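Local coordinates for Asp/Glu-specific dipeptidyl-peptidase (Flavobacterium psychrophilum, PDB 5JXF), which removes dipeptides from the N-terminus of oligopeptides as a serine peptidase of family S46, strictly requiring Asp or Glu at the P1 position, at residues A[307-312]-A[346-351]. Sequence-based numbering, arbitrary orientation.
Sequences PAKIEI and KKWIGE
One face of the Trp348 indole carries the side chain of Lys309, which runs across it roughly perpendicular to the direction of the tryptophan side chain. Lys309 CE stands over the six-membered ring, 3.9 Å from its centroid, a CH-pi contact. Lys309 NZ sits nearer the rim, 3.5 Å from Trp348 CZ2, in cation-pi geometry. The bend of the lysine chain at chi3 (-68°) lays CE and NZ over the six-membered ring. Asn306 and Arg313, on helix 295-325 like Lys309, also touch the tryptophan. Beside the ring, Ile310 and Trp348 point past one another, antiparallel, with Ile310 CG1 3.7 Å from Trp348 CB. Ile310 CD1 reaches the backbone at Ile349 N, and Ile310 CG2 meets Ile349 CG1 at 4.1 Å. The successive helices 295-325 and 328-357 form an antiparallel helical hairpin; the axes of 307-312 and 346-351 approach to 9.5 Å, at 142° between their directions. A leucine in place of the tryptophan would probably leave the Lys309 ammonium without its aromatic partner and its chain freer to turn. The Trp348 side chain lies about 10 Å from the bound aspartic acid and the bound arginine. No hydrogen bond links the two segments; dispersion and the cation-pi attraction join them.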
loop_
_atom_site.group_PDB
_atom_site.type_symbol
_atom_site.label_atom_id
_atom_site.label_comp_id
_atom_site.label_asym_id
_atom_site.label_seq_id
_atom_site.Cartn_x
_atom_site.Cartn_y
_atom_site.Cartn_z
ATOM N N PRO A 307 -20.615 -9.921 4.057
ATOM C CA PRO A 307 -20.180 -9.378 5.352
ATOM C C PRO A 307 -20.247 -10.413 6.479
ATOM O O PRO A 307 -19.336 -10.477 7.307
ATOM C CB PRO A 307 -21.179 -8.241 5.617
ATOM C CG PRO A 307 -21.732 -7.886 4.291
ATOM C CD PRO A 307 -21.736 -9.150 3.488
ATOM N N ALA A 308 -21.316 -11.207 6.499
ATOM C CA ALA A 308 -21.453 -12.278 7.482
ATOM C C ALA A 308 -20.252 -13.233 7.454
ATOM O O ALA A 308 -19.545 -13.384 8.455
ATOM C CB ALA A 308 -22.756 -13.051 7.249
ATOM N N LYS A 309 -20.023 -13.855 6.297
ATOM C CA LYS A 309 -18.943 -14.828 6.114
ATOM C C LYS A 309 -17.553 -14.225 6.343
ATOM O O LYS A 309 -16.658 -14.889 6.867
ATOM C CB LYS A 309 -19.021 -15.435 4.712
ATOM C CG LYS A 309 -20.227 -16.337 4.499
ATOM C CD LYS A 309 -20.089 -17.145 3.223
ATOM C CE LYS A 309 -20.175 -16.252 1.997
ATOM N NZ LYS A 309 -20.159 -17.049 0.730
ATOM N N ILE A 310 -17.374 -12.974 5.943
ATOM C CA ILE A 310 -16.129 -12.269 6.208
ATOM C C ILE A 310 -15.852 -12.154 7.717
ATOM O O ILE A 310 -14.778 -12.541 8.198
ATOM C CB ILE A 310 -16.153 -10.869 5.568
ATOM C CG1 ILE A 310 -15.986 -11.005 4.050
ATOM C CG2 ILE A 310 -15.056 -9.991 6.155
ATOM C CD1 ILE A 310 -16.384 -9.767 3.276
ATOM N N GLU A 311 -16.829 -11.651 8.459
ATOM C CA GLU A 311 -16.681 -11.497 9.910
ATOM C C GLU A 311 -16.410 -12.833 10.597
ATOM O O GLU A 311 -15.580 -12.918 11.503
ATOM C CB GLU A 311 -17.930 -10.844 10.515
ATOM C CG GLU A 311 -17.662 -9.497 11.155
ATOM C CD GLU A 311 -18.870 -8.952 11.911
ATOM O OE1 GLU A 311 -19.111 -9.395 13.056
ATOM O OE2 GLU A 311 -19.577 -8.077 11.367
ATOM N N ILE A 312 -17.098 -13.882 10.150
ATOM C CA ILE A 312 -16.909 -15.202 10.743
ATOM C C ILE A 312 -15.506 -15.743 10.496
ATOM O O ILE A 312 -14.854 -16.193 11.431
ATOM C CB ILE A 312 -17.931 -16.219 10.219
ATOM C CG1 ILE A 312 -19.338 -15.804 10.623
ATOM C CG2 ILE A 312 -17.632 -17.614 10.769
ATOM C CD1 ILE A 312 -20.379 -16.762 10.101
ATOM N N LYS A 346 -10.221 -13.164 2.201
ATOM C CA LYS A 346 -9.716 -11.968 1.558
ATOM C C LYS A 346 -10.388 -11.736 0.215
ATOM O O LYS A 346 -10.640 -10.582 -0.134
ATOM C CB LYS A 346 -8.203 -12.025 1.374
ATOM C CG LYS A 346 -7.606 -10.665 1.017
ATOM C CD LYS A 346 -6.105 -10.738 0.847
ATOM C CE LYS A 346 -5.454 -9.325 0.855
ATOM N NZ LYS A 346 -3.986 -9.427 0.444
ATOM N N LYS A 347 -10.684 -12.813 -0.533
ATOM C CA LYS A 347 -11.351 -12.658 -1.828
ATOM C C LYS A 347 -12.631 -11.852 -1.659
ATOM O O LYS A 347 -12.924 -10.934 -2.437
ATOM C CB LYS A 347 -11.688 -14.025 -2.491
ATOM C CG LYS A 347 -12.325 -13.860 -3.863
ATOM C CD LYS A 347 -13.138 -15.081 -4.298
ATOM C CE LYS A 347 -13.930 -14.799 -5.569
ATOM N NZ LYS A 347 -14.491 -16.047 -6.141
ATOM N N TRP A 348 -13.393 -12.213 -0.632
ATOM C CA TRP A 348 -14.715 -11.650 -0.428
ATOM C C TRP A 348 -14.619 -10.164 -0.052
ATOM O O TRP A 348 -15.468 -9.362 -0.444
ATOM C CB TRP A 348 -15.468 -12.455 0.632
ATOM C CG TRP A 348 -15.873 -13.844 0.117
ATOM C CD1 TRP A 348 -16.082 -14.200 -1.180
ATOM C CD2 TRP A 348 -16.096 -15.027 0.897
ATOM N NE1 TRP A 348 -16.424 -15.529 -1.259
ATOM C CE2 TRP A 348 -16.443 -16.058 0.002
ATOM C CE3 TRP A 348 -16.035 -15.313 2.264
ATOM C CZ2 TRP A 348 -16.729 -17.351 0.429
ATOM C CZ3 TRP A 348 -16.322 -16.596 2.684
ATOM C CH2 TRP A 348 -16.668 -17.597 1.771
ATOM N N ILE A 349 -13.572 -9.805 0.683
ATOM C CA ILE A 349 -13.316 -8.393 0.985
ATOM C C ILE A 349 -13.158 -7.623 -0.331
ATOM O O ILE A 349 -13.909 -6.679 -0.593
ATOM C CB ILE A 349 -12.081 -8.245 1.896
ATOM C CG1 ILE A 349 -12.411 -8.816 3.279
ATOM C CG2 ILE A 349 -11.585 -6.783 1.973
ATOM C CD1 ILE A 349 -11.223 -8.975 4.196
ATOM N N GLY A 350 -12.244 -8.086 -1.187
ATOM C CA GLY A 350 -12.026 -7.477 -2.489
ATOM C C GLY A 350 -13.240 -7.464 -3.392
ATOM O O GLY A 350 -13.500 -6.487 -4.091
ATOM N N GLU A 351 -13.985 -8.564 -3.382
ATOM C CA GLU A 351 -15.146 -8.688 -4.236
ATOM C C GLU A 351 -16.218 -7.675 -3.842
ATOM O O GLU A 351 -16.764 -6.975 -4.696
ATOM C CB GLU A 351 -15.697 -10.113 -4.169
ATOM C CG GLU A 351 -16.976 -10.298 -4.939
ATOM C CD GLU A 351 -17.490 -11.743 -4.886
ATOM O OE1 GLU A 351 -17.980 -12.180 -3.810
ATOM O OE2 GLU A 351 -17.363 -12.442 -5.919
#